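PDB 2YP6: thioredoxin family protein from Streptococcus pneumoniae, which is a surface-exposed thioredoxin-fold lipoprotein that probably acts as a thiol-disulfide oxidoreductase in extracellular oxidative stress resistance. Local coordinates for residues Asp48-Thr53 / Gln145-Arg150; Ile104-Ala109 / Lys131-Leu136; Pro110-Glu115 / Thr139-Phe144. All coordinates share one frame; numbering follows the deposited sequence.

Interaction 1: residues Asp48-Thr53 / Gln145-Arg150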
loop_
_atom_site.group_PDB
_atom_site.type_symbol
_atom_site.label_atom_id
_atom_site.label_comp_id
_atom_site.label_asym_id
_atom_site.label_seq_id
_atom_site.Cartn_x
_atom_site.Cartn_y
_atom_site.Cartn_z
ATOM N N ASP A 48 9.627 -5.610 -13.123
ATOM C CA ASP A 48 9.063 -6.341 -11.982
ATOM C C ASP A 48 9.070 -5.495 -10.719
ATOM O O ASP A 48 10.079 -4.865 -10.371
ATOM C CB ASP A 48 9.858 -7.625 -11.694
ATOM C CG ASP A 48 9.653 -8.702 -12.726
ATOM O OD1 ASP A 48 8.706 -8.625 -13.546
ATOM O OD2 ASP A 48 10.471 -9.643 -12.706
ATOM N N ALA A 49 7.951 -5.503 -10.019
ATOM C CA ALA A 49 7.866 -4.939 -8.664
ATOM C C ALA A 49 8.681 -5.803 -7.719
ATOM O O ALA A 49 8.536 -7.017 -7.736
ATOM C CB ALA A 49 6.403 -4.910 -8.208
ATOM N N PRO A 50 9.539 -5.186 -6.895
ATOM C CA PRO A 50 10.356 -5.981 -5.978
ATOM C C PRO A 50 9.495 -6.825 -5.034
ATOM O O PRO A 50 8.445 -6.407 -4.527
ATOM C CB PRO A 50 11.148 -4.922 -5.203
ATOM C CG PRO A 50 11.196 -3.733 -6.089
ATOM C CD PRO A 50 9.888 -3.749 -6.845
ATOM N N ASP A 51 9.925 -8.055 -4.849
ATOM C CA ASP A 51 9.256 -8.952 -3.934
ATOM C C ASP A 51 9.416 -8.495 -2.490
ATOM O O ASP A 51 10.385 -7.825 -2.143
ATOM C CB ASP A 51 9.838 -10.346 -4.054
ATOM C CG ASP A 51 9.287 -11.091 -5.230
ATOM O OD1 ASP A 51 8.132 -11.559 -5.131
ATOM O OD2 ASP A 51 10.010 -11.205 -6.237
ATOM N N PHE A 52 8.458 -8.883 -1.666
ATOM C CA PHE A 52 8.546 -8.702 -0.232
ATOM C C PHE A 52 7.754 -9.751 0.521
ATOM O O PHE A 52 6.808 -10.375 -0.013
ATOM C CB PHE A 52 8.138 -7.276 0.182
ATOM C CG PHE A 52 6.748 -6.892 -0.238
ATOM C CD1 PHE A 52 5.639 -7.332 0.475
ATOM C CD2 PHE A 52 6.549 -6.074 -1.334
ATOM C CE1 PHE A 52 4.334 -6.977 0.082
ATOM C CE2 PHE A 52 5.253 -5.708 -1.735
ATOM C CZ PHE A 52 4.156 -6.150 -1.028
ATOM N N THR A 53 8.188 -9.971 1.763
ATOM C CA THR A 53 7.537 -10.863 2.711
ATOM C C THR A 53 7.436 -10.088 4.025
ATOM O O THR A 53 8.454 -9.804 4.667
ATOM C CB THR A 53 8.317 -12.171 2.898
ATOM O OG1 THR A 53 8.413 -12.844 1.632
ATOM C CG2 THR A 53 7.618 -13.099 3.886
ATOM N N GLN A 145 12.909 0.851 1.146
ATOM C CA GLN A 145 14.160 1.021 0.427
ATOM C C GLN A 145 14.063 0.414 -0.970
ATOM O O GLN A 145 14.482 1.033 -1.954
ATOM C CB GLN A 145 15.311 0.372 1.196
ATOM C CG GLN A 145 16.667 0.610 0.585
ATOM C CD GLN A 145 17.797 0.068 1.455
ATOM O OE1 GLN A 145 17.564 -0.467 2.543
ATOM N NE2 GLN A 145 19.026 0.205 0.975
ATOM N N ALA A 146 13.532 -0.800 -1.055
ATOM C CA ALA A 146 13.445 -1.484 -2.334
ATOM C C ALA A 146 12.624 -0.685 -3.343
ATOM O O ALA A 146 12.935 -0.685 -4.538
ATOM C CB ALA A 146 12.843 -2.863 -2.164
ATOM N N TYR A 147 11.556 -0.040 -2.876
ATOM C CA TYR A 147 10.680 0.718 -3.762
ATOM C C TYR A 147 11.120 2.194 -3.900
ATOM O O TYR A 147 10.407 3.031 -4.491
ATOM C CB TYR A 147 9.206 0.591 -3.294
ATOM C CG TYR A 147 8.562 -0.725 -3.694
ATOM C CD1 TYR A 147 8.876 -1.908 -3.061
ATOM C CD2 TYR A 147 7.647 -0.778 -4.746
ATOM C CE1 TYR A 147 8.312 -3.101 -3.466
ATOM C CE2 TYR A 147 7.076 -1.959 -5.129
ATOM C CZ TYR A 147 7.429 -3.121 -4.508
ATOM O OH TYR A 147 6.838 -4.291 -4.904
ATOM N N GLN A 148 12.291 2.507 -3.356
ATOM C CA GLN A 148 12.891 3.841 -3.478
ATOM C C GLN A 148 11.938 4.967 -3.105
ATOM O O GLN A 148 11.799 5.975 -3.814
ATOM C CB GLN A 148 13.423 4.028 -4.892
ATOM C CG GLN A 148 14.484 2.982 -5.254
ATOM C CD GLN A 148 15.192 3.293 -6.556
ATOM O OE1 GLN A 148 15.218 2.472 -7.468
ATOM N NE2 GLN A 148 15.776 4.480 -6.646
ATOM N N ILE A 149 11.306 4.820 -1.955
ATOM C CA ILE A 149 10.357 5.817 -1.523
ATOM C C ILE A 149 11.105 7.117 -1.201
ATOM O O ILE A 149 12.113 7.094 -0.506
ATOM C CB ILE A 149 9.552 5.303 -0.333
ATOM C CG1 ILE A 149 8.793 4.031 -0.740
ATOM C CG2 ILE A 149 8.595 6.384 0.191
ATOM C CD1 ILE A 149 7.872 4.207 -1.954
ATOM N N ARG A 150 10.638 8.232 -1.760
ATOM C CA ARG A 150 11.243 9.549 -1.496
ATOM C C ARG A 150 10.256 10.441 -0.732
ATOM O O ARG A 150 10.659 11.305 0.050
ATOM C CB ARG A 150 11.647 10.231 -2.815
ATOM C CG ARG A 150 10.452 10.440 -3.770
ATOM C CD ARG A 150 10.689 11.486 -4.888
ATOM N NE ARG A 150 11.539 10.976 -5.966
ATOM C CZ ARG A 150 11.471 11.354 -7.246
ATOM N NH1 ARG A 150 10.586 12.258 -7.656
ATOM N NH2 ARG A 150 12.306 10.807 -8.122
#

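Interaction 2: residues Ile104-Ala109 / Lys131-Leu136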
loop_
_atom_site.group_PDB
_atom_site.type_symbol
_atom_site.label_atom_id
_atom_site.label_comp_id
_atom_site.label_asym_id
_atom_site.label_seq_id
_atom_site.Cartn_x
_atom_site.Cartn_y
_atom_site.Cartn_z
ATOM N N ILE A 104 -5.747 -4.363 -2.638
ATOM C CA ILE A 104 -5.130 -3.240 -1.951
ATOM C C ILE A 104 -4.217 -3.707 -0.807
ATOM O O ILE A 104 -4.632 -4.507 0.054
ATOM C CB ILE A 104 -6.209 -2.292 -1.368
ATOM C CG1 ILE A 104 -7.065 -1.733 -2.497
ATOM C CG2 ILE A 104 -5.561 -1.221 -0.554
ATOM C CD1 ILE A 104 -8.450 -1.279 -2.066
ATOM N N LEU A 105 -2.988 -3.188 -0.802
ATOM C CA LEU A 105 -2.016 -3.437 0.262
ATOM C C LEU A 105 -1.376 -2.115 0.612
ATOM O O LEU A 105 -1.044 -1.321 -0.281
ATOM C CB LEU A 105 -0.885 -4.375 -0.171
ATOM C CG LEU A 105 -1.239 -5.804 -0.552
ATOM C CD1 LEU A 105 0.012 -6.541 -1.032
ATOM C CD2 LEU A 105 -1.884 -6.522 0.603
ATOM N N THR A 106 -1.216 -1.862 1.904
ATOM C CA THR A 106 -0.505 -0.664 2.327
ATOM C C THR A 106 0.640 -1.084 3.221
ATOM O O THR A 106 0.564 -2.135 3.841
ATOM C CB THR A 106 -1.406 0.373 3.017
ATOM O OG1 THR A 106 -1.605 0.021 4.396
ATOM C CG2 THR A 106 -2.747 0.498 2.286
ATOM N N VAL A 107 1.679 -0.250 3.264
ATOM C CA VAL A 107 2.903 -0.524 3.994
ATOM C C VAL A 107 3.305 0.679 4.855
ATOM O O VAL A 107 3.347 1.822 4.370
ATOM C CB VAL A 107 4.067 -0.847 3.028
ATOM C CG1 VAL A 107 5.305 -1.343 3.821
ATOM C CG2 VAL A 107 3.642 -1.865 1.947
ATOM N N ILE A 108 3.577 0.412 6.129
ATOM C CA ILE A 108 4.186 1.394 7.025
ATOM C C ILE A 108 5.505 0.809 7.526
ATOM O O ILE A 108 5.782 -0.370 7.355
ATOM C CB ILE A 108 3.285 1.765 8.223
ATOM C CG1 ILE A 108 3.066 0.560 9.113
ATOM C CG2 ILE A 108 1.953 2.313 7.761
ATOM C CD1 ILE A 108 2.485 0.855 10.494
ATOM N N ALA A 109 6.312 1.652 8.151
ATOM C CA ALA A 109 7.585 1.247 8.717
ATOM C C ALA A 109 7.508 1.505 10.212
ATOM O O ALA A 109 7.906 2.585 10.688
ATOM C CB ALA A 109 8.699 2.043 8.093
ATOM N N LYS A 131 -10.409 0.726 8.845
ATOM C CA LYS A 131 -10.527 -0.726 8.826
ATOM C C LYS A 131 -10.652 -1.214 7.392
ATOM O O LYS A 131 -10.770 -0.419 6.470
ATOM C CB LYS A 131 -11.729 -1.178 9.651
ATOM C CG LYS A 131 -13.044 -0.611 9.161
ATOM C CD LYS A 131 -14.181 -1.001 10.097
ATOM C CE LYS A 131 -15.531 -0.668 9.495
ATOM N NZ LYS A 131 -15.962 -1.691 8.486
ATOM N N ASP A 132 -10.616 -2.533 7.216
ATOM C CA ASP A 132 -10.719 -3.163 5.900
ATOM C C ASP A 132 -9.579 -2.836 4.961
ATOM O O ASP A 132 -9.694 -3.055 3.755
ATOM C CB ASP A 132 -12.066 -2.826 5.245
ATOM C CG ASP A 132 -13.253 -3.238 6.112
ATOM O OD1 ASP A 132 -13.187 -4.298 6.768
ATOM O OD2 ASP A 132 -14.244 -2.483 6.185
ATOM N N ILE A 133 -8.472 -2.333 5.498
ATOM C CA ILE A 133 -7.304 -1.995 4.694
ATOM C C ILE A 133 -6.124 -2.770 5.256
ATOM O O ILE A 133 -5.789 -2.578 6.411
ATOM C CB ILE A 133 -6.965 -0.490 4.792
ATOM C CG1 ILE A 133 -8.072 0.343 4.161
ATOM C CG2 ILE A 133 -5.621 -0.183 4.111
ATOM C CD1 ILE A 133 -8.363 -0.019 2.729
ATOM N N PRO A 134 -5.502 -3.656 4.457
ATOM C CA PRO A 134 -4.285 -4.314 4.944
ATOM C C PRO A 134 -3.167 -3.348 5.237
ATOM O O PRO A 134 -2.844 -2.456 4.431
ATOM C CB PRO A 134 -3.888 -5.226 3.779
ATOM C CG PRO A 134 -5.143 -5.457 3.038
ATOM C CD PRO A 134 -5.916 -4.195 3.144
ATOM N N VAL A 135 -2.546 -3.536 6.392
ATOM C CA VAL A 135 -1.367 -2.758 6.713
ATOM C C VAL A 135 -0.231 -3.714 6.989
ATOM O O VAL A 135 -0.317 -4.547 7.891
ATOM C CB VAL A 135 -1.568 -1.865 7.952
ATOM C CG1 VAL A 135 -0.286 -1.088 8.256
ATOM C CG2 VAL A 135 -2.745 -0.916 7.761
ATOM N N LEU A 136 0.821 -3.592 6.193
ATOM C CA LEU A 136 1.981 -4.448 6.320
ATOM C C LEU A 136 3.093 -3.692 7.041
ATOM O O LEU A 136 3.290 -2.496 6.819
ATOM C CB LEU A 136 2.460 -4.876 4.945
ATOM C CG LEU A 136 1.415 -5.574 4.060
ATOM C CD1 LEU A 136 2.118 -6.099 2.832
ATOM C CD2 LEU A 136 0.664 -6.679 4.797
#

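Interaction 3: residues Pro110-Glu115 / Thr139-Phe144. With C6W (3-Cyclohexyl-1-Propylphosphocholine), chain E.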
loop_
_atom_site.group_PDB
_atom_site.type_symbol
_atom_site.label_atom_id
_atom_site.label_comp_id
_atom_site.label_asym_id
_atom_site.label_seq_id
_atom_site.Cartn_x
_atom_site.Cartn_y
_atom_site.Cartn_z
ATOM N N PRO A 110 6.952 0.541 10.960
ATOM C CA PRO A 110 6.648 0.805 12.366
ATOM C C PRO A 110 7.911 1.160 13.165
ATOM O O PRO A 110 8.957 0.545 12.979
ATOM C CB PRO A 110 6.012 -0.493 12.861
ATOM C CG PRO A 110 6.244 -1.499 11.825
ATOM C CD PRO A 110 6.567 -0.817 10.539
ATOM N N GLY A 111 7.800 2.189 14.003
ATOM C CA GLY A 111 8.910 2.620 14.837
ATOM C C GLY A 111 10.027 3.342 14.112
ATOM O O GLY A 111 10.976 3.827 14.737
ATOM N N ILE A 112 9.937 3.427 12.793
ATOM C CA ILE A 112 11.035 3.978 12.031
ATOM C C ILE A 112 10.775 5.423 11.659
ATOM O O ILE A 112 9.696 5.770 11.153
ATOM C CB ILE A 112 11.341 3.115 10.801
ATOM C CG1 ILE A 112 11.857 1.760 11.297
ATOM C CG2 ILE A 112 12.371 3.790 9.924
ATOM C CD1 ILE A 112 11.929 0.738 10.288
ATOM N N GLN A 113 11.778 6.248 11.946
ATOM C CA GLN A 113 11.754 7.679 11.644
ATOM C C GLN A 113 10.453 8.331 12.092
ATOM O O GLN A 113 9.826 9.094 11.346
ATOM C CB GLN A 113 12.004 7.935 10.148
ATOM C CG GLN A 113 12.867 9.151 9.908
ATOM C CD GLN A 113 14.309 8.981 10.368
ATOM O OE1 GLN A 113 14.703 7.920 10.854
ATOM N NE2 GLN A 113 15.100 10.033 10.225
ATOM N N GLY A 114 10.042 8.017 13.313
ATOM C CA GLY A 114 8.902 8.676 13.909
ATOM C C GLY A 114 7.586 7.947 13.820
ATOM O O GLY A 114 6.635 8.371 14.460
ATOM N N GLU A 115 7.499 6.872 13.044
ATOM C CA GLU A 115 6.282 6.078 13.024
ATOM C C GLU A 115 6.039 5.474 14.401
ATOM O O GLU A 115 6.965 5.283 15.199
ATOM C CB GLU A 115 6.375 4.982 11.960
ATOM C CG GLU A 115 5.145 4.126 11.789
ATOM C CD GLU A 115 3.906 4.943 11.444
ATOM O OE1 GLU A 115 3.726 5.280 10.250
ATOM O OE2 GLU A 115 3.125 5.270 12.372
ATOM N N THR A 139 9.301 -3.697 9.082
ATOM C CA THR A 139 10.072 -3.536 10.322
ATOM C C THR A 139 11.576 -3.355 10.127
ATOM O O THR A 139 12.295 -3.031 11.078
ATOM C CB THR A 139 9.859 -4.736 11.242
ATOM O OG1 THR A 139 10.186 -5.936 10.513
ATOM C CG2 THR A 139 8.434 -4.769 11.735
ATOM N N LYS A 140 12.044 -3.537 8.897
ATOM C CA LYS A 140 13.455 -3.359 8.574
ATOM C C LYS A 140 13.674 -2.228 7.595
ATOM O O LYS A 140 14.811 -1.947 7.235
ATOM C CB LYS A 140 14.020 -4.641 7.964
ATOM C CG LYS A 140 14.054 -5.835 8.875
ATOM C CD LYS A 140 14.303 -7.100 8.077
ATOM C CE LYS A 140 13.974 -8.354 8.879
ATOM N NZ LYS A 140 14.181 -9.608 8.093
ATOM N N ALA A 141 12.580 -1.589 7.175
ATOM C CA ALA A 141 12.574 -0.528 6.176
ATOM C C ALA A 141 13.057 -0.963 4.804
ATOM O O ALA A 141 13.283 -0.112 3.926
ATOM C CB ALA A 141 13.367 0.672 6.659
ATOM N N THR A 142 13.176 -2.268 4.582
ATOM C CA THR A 142 13.767 -2.750 3.339
ATOM C C THR A 142 12.812 -2.725 2.150
ATOM O O THR A 142 13.247 -2.695 1.005
ATOM C CB THR A 142 14.346 -4.158 3.499
ATOM O OG1 THR A 142 13.370 -5.021 4.071
ATOM C CG2 THR A 142 15.556 -4.105 4.381
ATOM N N THR A 143 11.516 -2.742 2.420
ATOM C CA THR A 143 10.541 -2.594 1.359
ATOM C C THR A 143 10.452 -1.129 0.928
ATOM O O THR A 143 10.443 -0.835 -0.256
ATOM C CB THR A 143 9.151 -3.085 1.780
ATOM O OG1 THR A 143 9.258 -4.341 2.435
ATOM C CG2 THR A 143 8.228 -3.225 0.564
ATOM N N PHE A 144 10.406 -0.205 1.882
ATOM C CA PHE A 144 10.528 1.212 1.546
ATOM C C PHE A 144 11.807 1.474 0.741
ATOM O O PHE A 144 11.804 2.270 -0.181
ATOM C CB PHE A 144 10.572 2.088 2.802
ATOM C CG PHE A 144 9.203 2.505 3.318
ATOM C CD1 PHE A 144 8.417 1.621 4.037
ATOM C CD2 PHE A 144 8.733 3.799 3.113
ATOM C CE1 PHE A 144 7.165 2.007 4.536
ATOM C CE2 PHE A 144 7.488 4.199 3.620
ATOM C CZ PHE A 144 6.704 3.302 4.333
HETATM C C2 C6W E . 7.875 14.171 11.118
HETATM C C3 C6W E . 8.778 11.828 11.938
HETATM C C1 C6W E . 10.126 13.825 11.777
HETATM C C4 C6W E . 8.693 12.662 10.157
HETATM C C5 C6W E . 9.804 13.104 9.184
HETATM C C10 C6W E . 10.032 7.262 5.762
HETATM C CAI C6W E . 12.489 7.107 6.070
HETATM C C13 C6W E . 12.336 5.618 6.318
HETATM C C6 C6W E . 12.771 11.069 7.025
HETATM C C7 C6W E . 11.529 10.171 6.875
HETATM C C9 C6W E . 11.388 7.891 5.807
HETATM O O3 C6W E . 12.377 14.552 8.603
HETATM P P C6W E . 12.339 13.047 8.681
HETATM O O4 C6W E . 13.594 12.782 9.439
HETATM O O1 C6W E . 11.052 12.550 9.480
HETATM N N C6W E . 8.840 13.214 11.521
HETATM O O2 C6W E . 12.379 12.410 7.214
HETATM C C8 C6W E . 11.565 9.377 5.556
HETATM C C12 C6W E . 11.075 5.036 6.279
HETATM C C11 C6W E . 9.885 5.878 5.993
#

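Interaction 1: residues Asp48-Thr53 / Gln145-Arg150
Tyr147 pushes its ring into a hollow made by Ala49, Pro50 and Phe52. The phenol is the bump, and the bend of the Asp48-Thr53 loop is the socket. Pro50 forms one wall. Its CD lies over one face of the Tyr147 ring, 3.8 Å from the centroid and offset toward the rim, in a CH-pi contact. Ala49 and Phe52 close in round the hydroxyl end. Ala49 CB comes to 3.4 Å from Tyr147 OH. The Phe52 side chain crosses that of Tyr147 at about a right angle, and Tyr147 OH sits at the edge of the Phe52 ring, in its plane, 3.8 Å from CE2. Phe52 CG lies between the backbone N and the carbonyl carbon (chi1 58°), which brings the ring round to the tyrosine.

At the bottom of the hollow is one polar group, Pro50 O. Tyr147 OH donates to Pro50 O at 2.7 Å, in the carbonyl plane and on a lone pair. This is the one hydrogen bond across the contact. It satisfies a buried hydroxyl and probably helps set how far the ring enters.

A second, smaller bump is the methyl of Ala146, whose CB meets Pro50 CB at 4.0 Å. Beyond the two segments, Tyr156 meets Tyr147 edge-to-face, and Phe76 and Leu74 also touch it.

Tyr147 is the first residue past helix 142-146. Gln148, with positive phi, is the C-prime residue of a Schellman motif: Gln148 N bonds to Gln145 O at 3.0 Å, and Ile149 N reaches back to Phe144 O. The helix ends just before Tyr147, whose ring packs into the core. The contact packs the N-terminal loop before strand 53-56 against a helix end within the thioredoxin fold.

Interaction 2: residues Ile104-Ala109 / Lys131-Leu136
Pro134 O is gripped twice by one residue, Thr106. The hydroxyl of Thr106 donates through OG1 at 2.8 Å, tilted only 15° from the carbonyl plane. The backbone Thr106 N comes at 3.1 Å from above that plane and is more bent, with an N-H...acceptor angle of 139°. Thr106 OG1 stands between its own backbone N and the carbonyl carbon (chi1 81°), which sets it beside the N-H, facing the same acceptor. OG1 also bonds to Trp77 NE1, so this threonine joins the strand pair to the loop after strand 71-76.

From there the two strands run parallel. Leu136 N bonds to Thr106 O at 2.8 Å, and Ile108 N bonds to Leu136 O at 3.0 Å and nearly straight. Thr106 pairs with Val135 and Val107 with Leu136.

Side chains pack on both faces. On the face of Thr106 and Val135, Thr106 CG2 is pressed against Ile133 CG2 at 3.5 Å, tighter than usual van der Waals contact, and the two side chains cross at about a right angle. Farther along, Val135 CG1 lies against Ile108 CG1 at 3.8 Å. On the face of Val107 and Leu136, Leu105 CD2 meets Pro134 CB at 4.0 Å. Pro134 also lays its CG over Ile104 O, a buried carbonyl with no polar partner in the model.

The pair belongs to a beta-alpha-beta unit made of strand 102-108, helix 120-127 and strand 135-137. Helix 120-127 covers Ile108 and Val135 with Phe121, and Val135 also with Phe125. Helix 88-96 lies over Thr106 and Ile133 through Leu91. On its other edge strand 102-108 bonds to strand 71-76.

Interaction 3: residues Pro110-Glu115 / Thr139-Phe144
Ile112 reaches toward the Thr139-Phe144 segment with its CD1 methyl. That methyl touches Ala141 CB and Thr139 O, each at 3.9 Å. Ile112 CG1 is anti to the carbonyl carbon (chi1 -66°) and chi2 is extended, which carries CD1 out to the residues just before helix 142-146. Ala141 is the N-cap of that helix. A second pair lies nearby: Pro110 CG meets Thr139 CG2 at 3.9 Å, the two side chains crossing at a slant. This small apolar patch is the packed part. No hydrogen bond crosses between the segments, and only 174 Å² is buried.

The rest is looser. In the second segment Thr139 and Lys140 form the exposed side. In the first, the type I' turn from Ile112 to Glu115 is closed by Glu115 N to Ile112 O. Gln113 and Gly114, at its tip, are exposed and contact 3-cyclohexyl-1-propylphosphocholine instead of residues 139-144. Gly114 CA lies 3.7 Å from ligand C3. The cyclohexyl ring lies between the turn and the helix. Its C11 comes to 3.7 Å from Phe144 CD2, and its C12 lies over one face of the Phe144 ring. From the turn, Ile112 CG2 reaches its C13 at 4.0 Å.

Gln113 holds the linker and the phosphate. Its chain bends at chi2 (68°), bringing CG to 3.5 Å from C6 of the ligand. Its NE2 donates to ligand O4 at 3.2 Å, with an N-H...acceptor angle of 164°. Trp80, next to the Cys81-Cys84 disulfide, completes the ligand pocket.

The site is mixed: apolar groups hold the cyclohexyl ring, and a neutral amide meets the phosphate. It lies beside the probable redox disulfide, so this surface could possibly accept apolar side chains of partner proteins.

From the N terminus, the Asp48-Thr53 loop comes first and meets residues 145-150 much later in the chain, so interaction 1 closes the longest loop. Interactions 2 and 3 are both nested inside it. They cross each other, since their segments alternate: strand 102-108, the 110-115 loop, strand 135-137, then the start of helix 142-146. Interaction 2 closes the beta-alpha-beta unit in the sheet. Interaction 3 brings together the chain that follows each of the two strands of interaction 2. Phe52 of interaction 1 packs on Leu136 of interaction 2 and on Thr143 of interaction 3. Phe144 lies against Val107 and Ile108, tying the ligand pocket to the central sheet.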